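Long-range contacts in leucyl aminopeptidase (Trypanosoma brucei brucei, PDB 5NTD), which probably removes N-terminal residues such as leucine from peptides, as an M17 metallo-aminopeptidase, here holding manganese and the inhibitor bestatin: residues 113-118 with 436-441; 211-216 with 311-316; 285-290 with 338-343; 410-415 with 499-504. All blocks are in the same frame, centred on the assembly; numbering follows the deposited sequence.

Overall arrangement
Contacts 2 and 3 lie in the catalytic interior, where every touching residue is buried, and they share a manganese site: Asp-312 of contact 2 and Lys-289 of contact 3 bind the same ion. Their chemistry differs, with contact 3 a ladder of backbone hydrogen bonds inside a sheet and contact 2 mainly apolar packing at helix ends. Contacts 1 and 4 join loops and short strands next to a second subunit. They touch each other, His-414 NE2 hydrogen-bonding to Asn-114 O and Ala-415 pairing with Phe-440. Contact 1 is buried though at a subunit boundary; contact 4 is only partly buried and meets contact 2 where the rings of Phe-501 and His-311 come together.

Contact 1. Residues 113-118 with 436-441. With SO4 (sulfate ion), chain B.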
loop_
_atom_site.group_PDB
_atom_site.type_symbol
_atom_site.label_atom_id
_atom_site.label_comp_id
_atom_site.label_asym_id
_atom_site.label_seq_id
_atom_site.Cartn_x
_atom_site.Cartn_y
_atom_site.Cartn_z
ATOM N N ARG G 113 -6.619 38.476 8.689
ATOM C CA ARG G 113 -5.730 39.355 7.887
ATOM C C ARG G 113 -5.294 38.779 6.549
ATOM O O ARG G 113 -4.771 39.482 5.720
ATOM C CB ARG G 113 -4.473 39.730 8.681
ATOM C CG ARG G 113 -3.501 38.583 8.978
ATOM C CD ARG G 113 -2.444 39.019 9.970
ATOM N NE ARG G 113 -1.446 38.004 10.233
ATOM C CZ ARG G 113 -1.507 37.088 11.223
ATOM N NH1 ARG G 113 -0.517 36.188 11.369
ATOM N NH2 ARG G 113 -2.539 37.046 12.077
ATOM N N ASN G 114 -5.445 37.476 6.364
ATOM C CA ASN G 114 -5.092 36.842 5.060
ATOM C C ASN G 114 -6.282 36.631 4.160
ATOM O O ASN G 114 -6.190 35.956 3.132
ATOM C CB ASN G 114 -4.374 35.534 5.299
ATOM C CG ASN G 114 -3.156 35.719 6.123
ATOM O OD1 ASN G 114 -3.023 35.196 7.237
ATOM N ND2 ASN G 114 -2.229 36.455 5.582
ATOM N N ASN G 115 -7.415 37.205 4.538
ATOM C CA ASN G 115 -8.669 36.986 3.800
ATOM C C ASN G 115 -9.224 38.297 3.244
ATOM O O ASN G 115 -8.768 39.372 3.584
ATOM C CB ASN G 115 -9.692 36.290 4.683
ATOM C CG ASN G 115 -10.682 35.437 3.891
ATOM O OD1 ASN G 115 -10.760 35.506 2.671
ATOM N ND2 ASN G 115 -11.497 34.665 4.614
ATOM N N CYS G 116 -10.179 38.166 2.352
ATOM C CA CYS G 116 -10.955 39.297 1.793
ATOM C C CYS G 116 -12.066 39.687 2.754
ATOM O O CYS G 116 -12.896 38.838 3.092
ATOM C CB CYS G 116 -11.573 38.910 0.466
ATOM S SG CYS G 116 -12.638 40.202 -0.231
ATOM N N PRO G 117 -12.076 40.952 3.252
ATOM C CA PRO G 117 -13.024 41.355 4.317
ATOM C C PRO G 117 -14.485 41.197 3.939
ATOM O O PRO G 117 -15.321 40.947 4.792
ATOM C CB PRO G 117 -12.709 42.833 4.519
ATOM C CG PRO G 117 -11.289 42.984 4.117
ATOM C CD PRO G 117 -11.045 41.962 3.035
ATOM N N ALA G 118 -14.754 41.312 2.651
ATOM C CA ALA G 118 -16.134 41.149 2.159
ATOM C C ALA G 118 -16.636 39.676 2.118
ATOM O O ALA G 118 -17.780 39.421 1.795
ATOM C CB ALA G 118 -16.269 41.749 0.768
ATOM N N GLY G 436 -10.692 38.848 -3.800
ATOM C CA GLY G 436 -11.279 37.636 -3.176
ATOM C C GLY G 436 -10.555 36.329 -3.528
ATOM O O GLY G 436 -10.770 35.298 -2.902
ATOM N N GLU G 437 -9.719 36.384 -4.562
ATOM C CA GLU G 437 -8.961 35.207 -5.067
ATOM C C GLU G 437 -7.646 35.128 -4.312
ATOM O O GLU G 437 -6.573 35.514 -4.785
ATOM C CB GLU G 437 -8.836 35.256 -6.575
ATOM C CG GLU G 437 -10.227 35.126 -7.200
ATOM C CD GLU G 437 -10.290 35.118 -8.706
ATOM O OE1 GLU G 437 -9.245 35.251 -9.350
ATOM O OE2 GLU G 437 -11.425 34.965 -9.240
ATOM N N THR G 438 -7.781 34.700 -3.066
ATOM C CA THR G 438 -6.746 34.892 -2.038
ATOM C C THR G 438 -5.511 34.011 -2.253
ATOM O O THR G 438 -5.609 32.947 -2.803
ATOM C CB THR G 438 -7.276 34.620 -0.626
ATOM O OG1 THR G 438 -8.014 33.405 -0.637
ATOM C CG2 THR G 438 -8.184 35.735 -0.174
ATOM N N CYS G 439 -4.374 34.533 -1.828
ATOM C CA CYS G 439 -3.084 33.885 -1.871
ATOM C C CYS G 439 -2.409 33.892 -0.507
ATOM O O CYS G 439 -2.807 34.608 0.401
ATOM C CB CYS G 439 -2.142 34.548 -2.909
ATOM S SG CYS G 439 -2.833 34.591 -4.563
ATOM N N PHE G 440 -1.335 33.117 -0.409
ATOM C CA PHE G 440 -0.470 33.134 0.782
ATOM C C PHE G 440 0.938 32.715 0.398
ATOM O O PHE G 440 1.116 31.854 -0.459
ATOM C CB PHE G 440 -1.036 32.221 1.865
ATOM C CG PHE G 440 -0.400 32.445 3.195
ATOM C CD1 PHE G 440 -0.764 33.570 3.971
ATOM C CD2 PHE G 440 0.635 31.650 3.624
ATOM C CE1 PHE G 440 -0.145 33.822 5.180
ATOM C CE2 PHE G 440 1.274 31.911 4.820
ATOM C CZ PHE G 440 0.884 32.984 5.610
ATOM N N PRO G 441 1.967 33.361 0.976
ATOM C CA PRO G 441 3.320 33.011 0.560
ATOM C C PRO G 441 3.813 31.680 1.061
ATOM O O PRO G 441 3.425 31.213 2.148
ATOM C CB PRO G 441 4.196 34.098 1.169
ATOM C CG PRO G 441 3.328 34.923 2.018
ATOM C CD PRO G 441 1.951 34.380 2.024
HETATM S S SO4 B . -6.025 38.941 12.310
HETATM O O1 SO4 B . -6.510 38.037 13.373
HETATM O O2 SO4 B . -7.029 39.997 12.108
HETATM O O3 SO4 B . -4.732 39.491 12.771
HETATM O O4 SO4 B . -5.783 38.237 11.062
HETATM O O HOH W 1 -3.915 36.665 1.851
#
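The carboxamide of Asn-114 stands at the edge of the Phe-440 ring, with the two planes 90° apart and Asn-114 CG 3.7 Å from Phe-440 CE1. Phe-440 reaches it because its CG lies anti to the backbone N (chi1 -166°), which swings the ring out to the 113-118 loop. Further along, the methyl of Thr-438 faces the same loop: Thr-438 CG2 lies 3.9 Å from Asn-114 O and 3.8 Å from Asn-115 OD1. Its hydroxyl is bonded to His-413 O instead. Asn-115 OD1 accepts from the following backbone N, Cys-116 N, at 2.7 Å, and Cys-116 CB packs 3.9 Å from Gly-436 CA. Water 1 bridges the backbones, 2.7 Å from both Asn-114 O and Cys-439 O. Arg-113 forms a salt bridge with Glu-425 of the second subunit. Loop 113-118 of the N-terminal domain thus packs against Gly-436, just past helix 422-435, and against strand 439-441 of the catalytic domain, an interdomain junction of the two-domain M17 aminopeptidase.

Contact 2. Residues 211-216 with 311-316; sequences RLVDAP and HDMGGA. With MN (manganese (II) ion), chain C; BES (2-(3-amino-2-hydroxy-4-phenyl-butyrylamino)-4-methyl-pentanoic acid), chain D.
Met-313 lies against the last turn of helix 196-214, touching Leu-212 and Val-213. Its side chain can be followed outward from the N-cap position of helix 314-328. From CB, CG sits between the backbone N and the carbonyl carbon (chi1 42°), and further bends at chi2 (51°) and chi3 (70°) curl the chain toward the helix end. Met-313 SD then comes 3.8 Å from both Val-213 CA and Leu-212 O. Met-313 CE lies 3.5 Å from Leu-212 O, 3.8 Å from Leu-212 CB and 3.9 Å from Val-213 CG2, while Leu-220 and Phe-225 also touch the methionine.

Val-213 divides its branches between two neighbours. Val-213 CG2 rests on Gly-314 CA, and Val-213 CG1 comes against the His-311 ring obliquely, 3.4 Å from His-311 CD2, the two side chains crossing at about a right angle. At the ring edge, water 2 joins His-311 NE2 to Asp-214 OD1, which also accepts from Ala-506 N.

Asp-312, between His-311 and Met-313, points the other way: Asp-312 OD2 binds manganese at 1.9 Å, and Thr-401 OG1 hydrogen-bonds to Asp-312 OD1. Packing of the flanking His-311 and Met-313 on helix 196-214 is consistent with fixing the turn from which Asp-312 reaches the metal it shares with Lys-289, Asp-294, Glu-373 and bestatin.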
loop_
_atom_site.group_PDB
_atom_site.type_symbol
_atom_site.label_atom_id
_atom_site.label_comp_id
_atom_site.label_asym_id
_atom_site.label_seq_id
_atom_site.Cartn_x
_atom_site.Cartn_y
_atom_site.Cartn_z
ATOM N N ARG G 211 -15.347 27.355 -17.411
ATOM C CA ARG G 211 -15.791 26.477 -18.517
ATOM C C ARG G 211 -14.647 25.613 -18.989
ATOM O O ARG G 211 -14.790 24.403 -19.184
ATOM C CB ARG G 211 -16.332 27.317 -19.670
ATOM C CG ARG G 211 -16.975 26.492 -20.779
ATOM C CD ARG G 211 -17.619 27.365 -21.865
ATOM N NE ARG G 211 -18.198 26.511 -22.882
ATOM C CZ ARG G 211 -19.328 25.816 -22.731
ATOM N NH1 ARG G 211 -20.066 25.924 -21.632
ATOM N NH2 ARG G 211 -19.715 24.981 -23.706
ATOM N N LEU G 212 -13.514 26.248 -19.212
ATOM C CA LEU G 212 -12.329 25.564 -19.746
ATOM C C LEU G 212 -11.842 24.471 -18.753
ATOM O O LEU G 212 -11.472 23.374 -19.142
ATOM C CB LEU G 212 -11.208 26.541 -20.048
ATOM C CG LEU G 212 -11.497 27.578 -21.155
ATOM C CD1 LEU G 212 -10.463 28.656 -21.124
ATOM C CD2 LEU G 212 -11.533 26.936 -22.533
ATOM N N VAL G 213 -11.870 24.820 -17.479
ATOM C CA VAL G 213 -11.387 23.932 -16.421
ATOM C C VAL G 213 -12.347 22.745 -16.209
ATOM O O VAL G 213 -11.932 21.593 -16.186
ATOM C CB VAL G 213 -11.123 24.712 -15.126
ATOM C CG1 VAL G 213 -10.701 23.771 -14.004
ATOM C CG2 VAL G 213 -10.019 25.712 -15.373
ATOM N N ASP G 214 -13.629 23.053 -16.133
ATOM C CA ASP G 214 -14.717 22.031 -16.027
ATOM C C ASP G 214 -14.698 21.049 -17.196
ATOM O O ASP G 214 -14.986 19.888 -17.057
ATOM C CB ASP G 214 -16.111 22.668 -16.020
ATOM C CG ASP G 214 -16.576 23.093 -14.633
ATOM O OD1 ASP G 214 -16.075 22.560 -13.621
ATOM O OD2 ASP G 214 -17.406 24.011 -14.579
ATOM N N ALA G 215 -14.385 21.554 -18.379
ATOM C CA ALA G 215 -14.507 20.766 -19.603
ATOM C C ALA G 215 -13.627 19.545 -19.484
ATOM O O ALA G 215 -12.464 19.650 -19.092
ATOM C CB ALA G 215 -14.127 21.584 -20.829
ATOM N N PRO G 216 -14.151 18.382 -19.871
ATOM C CA PRO G 216 -13.322 17.189 -19.852
ATOM C C PRO G 216 -12.319 17.199 -20.977
ATOM O O PRO G 216 -12.475 17.930 -21.937
ATOM C CB PRO G 216 -14.329 16.077 -20.050
ATOM C CG PRO G 216 -15.379 16.690 -20.908
ATOM C CD PRO G 216 -15.486 18.103 -20.408
ATOM N N HIS G 311 -8.504 19.372 -14.528
ATOM C CA HIS G 311 -8.244 20.676 -13.924
ATOM C C HIS G 311 -6.790 21.148 -14.054
ATOM O O HIS G 311 -6.477 22.289 -13.682
ATOM C CB HIS G 311 -8.613 20.720 -12.451
ATOM C CG HIS G 311 -10.054 20.456 -12.168
ATOM N ND1 HIS G 311 -10.489 20.058 -10.933
ATOM C CD2 HIS G 311 -11.164 20.526 -12.942
ATOM C CE1 HIS G 311 -11.800 19.876 -10.955
ATOM N NE2 HIS G 311 -12.233 20.147 -12.164
ATOM N N ASP G 312 -5.929 20.314 -14.629
ATOM C CA ASP G 312 -4.479 20.575 -14.610
ATOM C C ASP G 312 -4.060 21.645 -15.622
ATOM O O ASP G 312 -2.879 21.986 -15.747
ATOM C CB ASP G 312 -3.655 19.285 -14.810
ATOM C CG ASP G 312 -2.380 19.290 -14.035
ATOM O OD1 ASP G 312 -2.323 19.982 -12.978
ATOM O OD2 ASP G 312 -1.358 18.589 -14.383
ATOM N N MET G 313 -5.039 22.150 -16.350
ATOM C CA MET G 313 -4.840 23.329 -17.234
ATOM C C MET G 313 -5.387 24.624 -16.593
ATOM O O MET G 313 -5.503 25.654 -17.229
ATOM C CB MET G 313 -5.355 23.100 -18.657
ATOM C CG MET G 313 -6.675 22.381 -18.788
ATOM S SD MET G 313 -7.957 23.108 -17.784
ATOM C CE MET G 313 -8.191 24.644 -18.693
ATOM N N GLY G 314 -5.703 24.547 -15.309
ATOM C CA GLY G 314 -6.301 25.672 -14.580
ATOM C C GLY G 314 -5.452 26.926 -14.542
ATOM O O GLY G 314 -5.961 28.026 -14.540
ATOM N N GLY G 315 -4.148 26.746 -14.527
ATOM C CA GLY G 315 -3.196 27.877 -14.583
ATOM C C GLY G 315 -3.184 28.533 -15.952
ATOM O O GLY G 315 -3.110 29.751 -16.075
ATOM N N ALA G 316 -3.251 27.720 -16.987
ATOM C CA ALA G 316 -3.319 28.247 -18.375
ATOM C C ALA G 316 -4.630 29.010 -18.608
ATOM O O ALA G 316 -4.654 30.051 -19.232
ATOM C CB ALA G 316 -3.167 27.142 -19.398
HETATM MN MN MN C . 0.195 18.113 -13.327
HETATM N N2 BES D . -0.852 18.336 -11.611
HETATM C C1 BES D . -0.248 17.708 -10.437
HETATM C C6 BES D . -0.464 18.512 -9.131
HETATM C C7 BES D . -1.774 18.341 -8.413
HETATM C C8 BES D . -2.889 19.082 -8.780
HETATM C C12 BES D . -1.881 17.479 -7.329
HETATM C C9 BES D . -4.099 18.931 -8.108
HETATM C C11 BES D . -3.100 17.322 -6.652
HETATM C C10 BES D . -4.213 18.041 -7.043
HETATM C C2 BES D . 1.250 17.531 -10.762
HETATM O O2 BES D . 1.539 17.354 -12.183
HETATM C C3 BES D . 1.729 16.298 -10.055
HETATM O O3 BES D . 1.589 15.245 -10.721
HETATM N N1 BES D . 2.275 16.535 -8.851
HETATM C C4 BES D . 2.815 15.542 -7.970
HETATM C C13 BES D . 4.309 15.338 -8.195
HETATM C C14 BES D . 4.880 14.059 -7.584
HETATM C C15 BES D . 4.096 12.771 -7.804
HETATM C C16 BES D . 6.260 13.811 -8.141
HETATM C C5 BES D . 2.640 15.943 -6.545
HETATM O O1 BES D . 2.317 15.065 -5.746
HETATM O O4 BES D . 2.830 17.114 -6.203
HETATM O O HOH W 2 -15.118 20.066 -12.809
#

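Contact 3. Residues 285-290 with 338-343. With MN (manganese (II) ion), chain C; BES (2-(3-amino-2-hydroxy-4-phenyl-butyrylamino)-4-methyl-pentanoic acid), chain D.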
loop_
_atom_site.group_PDB
_atom_site.type_symbol
_atom_site.label_atom_id
_atom_site.label_comp_id
_atom_site.label_asym_id
_atom_site.label_seq_id
_atom_site.Cartn_x
_atom_site.Cartn_y
_atom_site.Cartn_z
ATOM N N SER G 285 4.915 39.389 -18.428
ATOM C CA SER G 285 4.794 38.090 -19.126
ATOM C C SER G 285 4.106 37.074 -18.243
ATOM O O SER G 285 4.545 36.795 -17.122
ATOM C CB SER G 285 6.131 37.548 -19.549
ATOM O OG SER G 285 6.663 38.290 -20.633
ATOM N N LEU G 286 3.016 36.546 -18.759
ATOM C CA LEU G 286 2.254 35.514 -18.089
ATOM C C LEU G 286 2.628 34.174 -18.685
ATOM O O LEU G 286 2.732 34.039 -19.901
ATOM C CB LEU G 286 0.747 35.709 -18.251
ATOM C CG LEU G 286 0.211 37.085 -17.850
ATOM C CD1 LEU G 286 -1.264 37.211 -18.219
ATOM C CD2 LEU G 286 0.375 37.332 -16.355
ATOM N N VAL G 287 2.769 33.173 -17.823
ATOM C CA VAL G 287 3.044 31.791 -18.264
ATOM C C VAL G 287 2.134 30.821 -17.493
ATOM O O VAL G 287 2.102 30.840 -16.300
ATOM C CB VAL G 287 4.506 31.422 -18.014
ATOM C CG1 VAL G 287 4.810 30.041 -18.581
ATOM C CG2 VAL G 287 5.416 32.445 -18.658
ATOM N N GLY G 288 1.403 30.002 -18.216
ATOM C CA GLY G 288 0.424 29.112 -17.612
ATOM C C GLY G 288 0.639 27.638 -17.917
ATOM O O GLY G 288 0.931 27.267 -19.041
ATOM N N LYS G 289 0.517 26.817 -16.878
ATOM C CA LYS G 289 0.600 25.337 -17.014
ATOM C C LYS G 289 -0.705 24.897 -17.651
ATOM O O LYS G 289 -1.772 24.967 -17.037
ATOM C CB LYS G 289 0.830 24.631 -15.661
ATOM C CG LYS G 289 0.826 23.105 -15.734
ATOM C CD LYS G 289 0.857 22.420 -14.346
ATOM C CE LYS G 289 0.723 20.891 -14.437
ATOM N NZ LYS G 289 0.591 20.127 -13.164
ATOM N N GLY G 290 -0.606 24.447 -18.883
ATOM C CA GLY G 290 -1.776 24.005 -19.637
ATOM C C GLY G 290 -1.809 22.519 -19.881
ATOM O O GLY G 290 -1.870 22.047 -21.016
ATOM N N THR G 338 1.765 33.150 -22.340
ATOM C CA THR G 338 2.306 31.910 -22.920
ATOM C C THR G 338 1.600 30.715 -22.266
ATOM O O THR G 338 1.694 30.488 -21.064
ATOM C CB THR G 338 3.832 31.845 -22.778
ATOM O OG1 THR G 338 4.424 32.891 -23.567
ATOM C CG2 THR G 338 4.373 30.501 -23.256
ATOM N N LEU G 339 0.885 29.977 -23.088
ATOM C CA LEU G 339 0.173 28.773 -22.667
ATOM C C LEU G 339 1.033 27.553 -22.985
ATOM O O LEU G 339 1.392 27.306 -24.132
ATOM C CB LEU G 339 -1.156 28.638 -23.369
ATOM C CG LEU G 339 -2.056 29.870 -23.332
ATOM C CD1 LEU G 339 -3.301 29.574 -24.157
ATOM C CD2 LEU G 339 -2.441 30.263 -21.917
ATOM N N CYS G 340 1.368 26.809 -21.939
ATOM C CA CYS G 340 2.203 25.623 -22.071
ATOM C C CYS G 340 1.264 24.437 -22.157
ATOM O O CYS G 340 0.903 23.824 -21.146
ATOM C CB CYS G 340 3.158 25.489 -20.897
ATOM S SG CYS G 340 4.196 26.933 -20.611
ATOM N N LEU G 341 0.868 24.128 -23.374
ATOM C CA LEU G 341 -0.177 23.121 -23.631
ATOM C C LEU G 341 0.397 21.752 -23.982
ATOM O O LEU G 341 1.185 21.586 -24.912
ATOM C CB LEU G 341 -1.099 23.537 -24.754
ATOM C CG LEU G 341 -1.775 24.883 -24.580
ATOM C CD1 LEU G 341 -2.601 25.218 -25.832
ATOM C CD2 LEU G 341 -2.671 24.911 -23.362
ATOM N N ALA G 342 -0.014 20.780 -23.191
ATOM C CA ALA G 342 0.392 19.380 -23.404
ATOM C C ALA G 342 -0.563 18.476 -22.647
ATOM O O ALA G 342 -1.154 18.869 -21.655
ATOM C CB ALA G 342 1.813 19.129 -22.926
ATOM N N GLU G 343 -0.735 17.273 -23.152
ATOM C CA GLU G 343 -1.301 16.186 -22.346
ATOM C C GLU G 343 -0.138 15.312 -21.886
ATOM O O GLU G 343 0.704 14.933 -22.698
ATOM C CB GLU G 343 -2.312 15.338 -23.090
ATOM C CG GLU G 343 -2.826 14.189 -22.211
ATOM C CD GLU G 343 -4.025 13.465 -22.770
ATOM O OE1 GLU G 343 -4.270 13.496 -24.007
ATOM O OE2 GLU G 343 -4.685 12.744 -21.984
HETATM MN MN MN C . 0.195 18.113 -13.327
HETATM N N2 BES D . -0.852 18.336 -11.611
HETATM C C1 BES D . -0.248 17.708 -10.437
HETATM C C6 BES D . -0.464 18.512 -9.131
HETATM C C7 BES D . -1.774 18.341 -8.413
HETATM C C8 BES D . -2.889 19.082 -8.780
HETATM C C12 BES D . -1.881 17.479 -7.329
HETATM C C9 BES D . -4.099 18.931 -8.108
HETATM C C11 BES D . -3.100 17.322 -6.652
HETATM C C10 BES D . -4.213 18.041 -7.043
HETATM C C2 BES D . 1.250 17.531 -10.762
HETATM O O2 BES D . 1.539 17.354 -12.183
HETATM C C3 BES D . 1.729 16.298 -10.055
HETATM O O3 BES D . 1.589 15.245 -10.721
HETATM N N1 BES D . 2.275 16.535 -8.851
HETATM C C4 BES D . 2.815 15.542 -7.970
HETATM C C13 BES D . 4.309 15.338 -8.195
HETATM C C14 BES D . 4.880 14.059 -7.584
HETATM C C15 BES D . 4.096 12.771 -7.804
HETATM C C16 BES D . 6.260 13.811 -8.141
HETATM C C5 BES D . 2.640 15.943 -6.545
HETATM O O1 BES D . 2.317 15.065 -5.746
HETATM O O4 BES D . 2.830 17.114 -6.203
HETATM O O HOH W 3 4.421 35.010 -21.751
#
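Strands 283-291 and 334-344 are parallel neighbours in the central mixed sheet of the catalytic domain, and between segments 285-290 and 338-343 their axes approach to 4.7 Å at an angle of 14°. Five backbone hydrogen bonds alternate between the strands: Thr-338 N to Leu-286 O, Gly-288 N to Thr-338 O, Cys-340 N to Gly-288 O, Gly-290 N to Cys-340 O and Ala-342 N to Gly-290 O. The second and third run nearly along the C=O axis. The fourth is bent at Gly-290, with an N-H...O angle of 132°, yet the strands stay paired beyond it; in the fourth and fifth the donor lies above the carbonyl plane. Water 3 donates to Leu-286 O at 2.7 Å and lies 2.8 Å from Thr-338 OG1, which is also hydrogen-bonded to Thr-271 OG1 on strand 268-274.

On the face of Val-287, Lys-289 and Cys-340, Val-287 CG1 touches Cys-340 SG at 3.8 Å, under helix 374-387. Opposite, Leu-341 CD2 lies 3.9 Å from Gly-290 CA. Lys-289 is fully extended (chi1 176°), so that Lys-289 NZ binds manganese at 2.1 Å. With helix 314-328 linking the strands, this is a beta-alpha-beta crossover whose first strand delivers a metal ligand to the M17 active site.

Contact 4. Residues 410-415 with 499-504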
loop_
_atom_site.group_PDB
_atom_site.type_symbol
_atom_site.label_atom_id
_atom_site.label_comp_id
_atom_site.label_asym_id
_atom_site.label_seq_id
_atom_site.Cartn_x
_atom_site.Cartn_y
_atom_site.Cartn_z
ATOM N N THR G 410 -0.875 25.697 2.059
ATOM C CA THR G 410 -1.731 26.926 2.055
ATOM C C THR G 410 -3.227 26.691 1.879
ATOM O O THR G 410 -4.036 27.595 2.020
ATOM C CB THR G 410 -1.282 27.966 1.014
ATOM O OG1 THR G 410 -1.476 27.468 -0.309
ATOM C CG2 THR G 410 0.166 28.318 1.206
ATOM N N GLY G 411 -3.600 25.462 1.592
ATOM C CA GLY G 411 -5.030 25.044 1.666
ATOM C C GLY G 411 -5.850 25.253 0.413
ATOM O O GLY G 411 -5.329 25.600 -0.643
ATOM N N ARG G 412 -7.148 25.055 0.555
ATOM C CA ARG G 412 -8.044 24.991 -0.608
ATOM C C ARG G 412 -8.410 26.360 -1.183
ATOM O O ARG G 412 -8.823 26.449 -2.316
ATOM C CB ARG G 412 -9.331 24.210 -0.259
ATOM C CG ARG G 412 -9.160 22.795 0.295
ATOM C CD ARG G 412 -8.711 21.923 -0.811
ATOM N NE ARG G 412 -8.806 20.499 -0.522
ATOM C CZ ARG G 412 -9.696 19.667 -1.058
ATOM N NH1 ARG G 412 -10.613 20.087 -1.934
ATOM N NH2 ARG G 412 -9.670 18.394 -0.701
ATOM N N HIS G 413 -8.227 27.416 -0.398
ATOM C CA HIS G 413 -8.682 28.765 -0.775
ATOM C C HIS G 413 -7.599 29.751 -1.070
ATOM O O HIS G 413 -7.869 30.819 -1.575
ATOM C CB HIS G 413 -9.612 29.356 0.282
ATOM C CG HIS G 413 -10.720 28.435 0.653
ATOM N ND1 HIS G 413 -10.578 27.468 1.624
ATOM C CD2 HIS G 413 -11.962 28.280 0.144
ATOM C CE1 HIS G 413 -11.696 26.774 1.715
ATOM N NE2 HIS G 413 -12.549 27.246 0.828
ATOM N N HIS G 414 -6.390 29.404 -0.713
ATOM C CA HIS G 414 -5.255 30.301 -0.886
ATOM C C HIS G 414 -4.201 29.678 -1.789
ATOM O O HIS G 414 -3.587 28.676 -1.419
ATOM C CB HIS G 414 -4.591 30.619 0.447
ATOM C CG HIS G 414 -5.415 31.481 1.346
ATOM N ND1 HIS G 414 -6.484 31.001 2.066
ATOM C CD2 HIS G 414 -5.315 32.790 1.643
ATOM C CE1 HIS G 414 -7.006 31.982 2.764
ATOM N NE2 HIS G 414 -6.323 33.078 2.519
ATOM N N ALA G 415 -3.985 30.294 -2.941
ATOM C CA ALA G 415 -2.912 29.894 -3.821
ATOM C C ALA G 415 -1.582 30.227 -3.165
ATOM O O ALA G 415 -1.423 31.251 -2.504
ATOM C CB ALA G 415 -3.016 30.596 -5.152
ATOM N N PRO G 499 -7.112 25.887 -5.306
ATOM C CA PRO G 499 -8.097 26.937 -5.417
ATOM C C PRO G 499 -8.903 26.984 -6.722
ATOM O O PRO G 499 -9.923 27.651 -6.788
ATOM C CB PRO G 499 -7.247 28.198 -5.262
ATOM C CG PRO G 499 -6.149 27.779 -4.340
ATOM C CD PRO G 499 -5.830 26.393 -4.801
ATOM N N VAL G 500 -8.404 26.308 -7.754
ATOM C CA VAL G 500 -9.107 26.256 -9.044
ATOM C C VAL G 500 -10.372 25.412 -9.058
ATOM O O VAL G 500 -11.087 25.383 -10.047
ATOM C CB VAL G 500 -8.220 25.823 -10.213
ATOM C CG1 VAL G 500 -7.087 26.808 -10.379
ATOM C CG2 VAL G 500 -7.721 24.394 -10.061
ATOM N N PHE G 501 -10.638 24.702 -7.983
ATOM C CA PHE G 501 -11.827 23.829 -7.931
ATOM C C PHE G 501 -12.389 23.669 -6.516
ATOM O O PHE G 501 -11.729 23.905 -5.543
ATOM C CB PHE G 501 -11.554 22.449 -8.567
ATOM C CG PHE G 501 -10.788 21.488 -7.679
ATOM C CD1 PHE G 501 -9.415 21.536 -7.596
ATOM C CD2 PHE G 501 -11.468 20.541 -6.908
ATOM C CE1 PHE G 501 -8.717 20.691 -6.749
ATOM C CE2 PHE G 501 -10.772 19.686 -6.065
ATOM C CZ PHE G 501 -9.392 19.754 -5.997
ATOM N N ASN G 502 -13.636 23.258 -6.471
ATOM C CA ASN G 502 -14.248 22.805 -5.252
ATOM C C ASN G 502 -15.155 21.625 -5.600
ATOM O O ASN G 502 -15.081 21.096 -6.671
ATOM C CB ASN G 502 -14.984 23.948 -4.543
ATOM C CG ASN G 502 -16.163 24.496 -5.347
ATOM O OD1 ASN G 502 -16.741 23.833 -6.205
ATOM N ND2 ASN G 502 -16.541 25.703 -5.030
ATOM N N SER G 503 -16.033 21.251 -4.693
ATOM C CA SER G 503 -16.818 20.025 -4.855
ATOM C C SER G 503 -17.897 20.156 -5.937
ATOM O O SER G 503 -18.398 19.164 -6.417
ATOM C CB SER G 503 -17.448 19.567 -3.548
ATOM O OG SER G 503 -18.389 20.529 -3.149
ATOM N N ASN G 504 -18.171 21.383 -6.356
ATOM C CA ASN G 504 -19.036 21.642 -7.532
ATOM C C ASN G 504 -18.322 21.748 -8.857
ATOM O O ASN G 504 -18.958 21.870 -9.896
ATOM C CB ASN G 504 -19.863 22.900 -7.322
ATOM C CG ASN G 504 -20.875 22.732 -6.204
ATOM O OD1 ASN G 504 -21.433 21.650 -5.999
ATOM N ND2 ASN G 504 -21.090 23.776 -5.460
HETATM O O HOH W 4 -10.944 25.323 -3.545
HETATM O O HOH W 5 -9.982 22.552 -3.626
#
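Pro-499 fits against Arg-412 O and Ala-415, where two loops of the catalytic domain meet: 410-415, between helix 404-410 and strand 415-419, and the segment 499-504, which contains the first strand of the two-stranded antiparallel pair 501-502 and 505-506. Van der Waals packing on the backbone puts Pro-499 CG 3.6 Å from Ala-415 N; the apolar pair is Pro-499 CG with Ala-415 CB, at 4.3 Å. A CA-H...O contact adds to it, Pro-499 CA standing 3.2 Å from Arg-412 O. More loosely, the Arg-412 side chain, bent at chi2 (-72°), passes Phe-501 obliquely, Arg-412 NH1 4.2 Å from Phe-501 CE2 and the planes 43° apart. The Phe-501 side chain lies about 5 Å from bestatin and its ring meets His-311, placing the contact beside the inhibitor pocket. Arg-412 NH2 forms a salt bridge with Asp-468 of the second subunit. Within the segments, Thr-410 OG1 donates to His-414 O, and Asn-502 OD1 accepts from Asn-504 N in an Asx turn. Water 4 bridges Arg-412 O and Phe-501 O. Water 5 accepts from Arg-412 NH1 at 3.1 Å, lies 2.9 Å from Phe-501 O, and sits 3.7 Å above the centre of the Phe-501 ring.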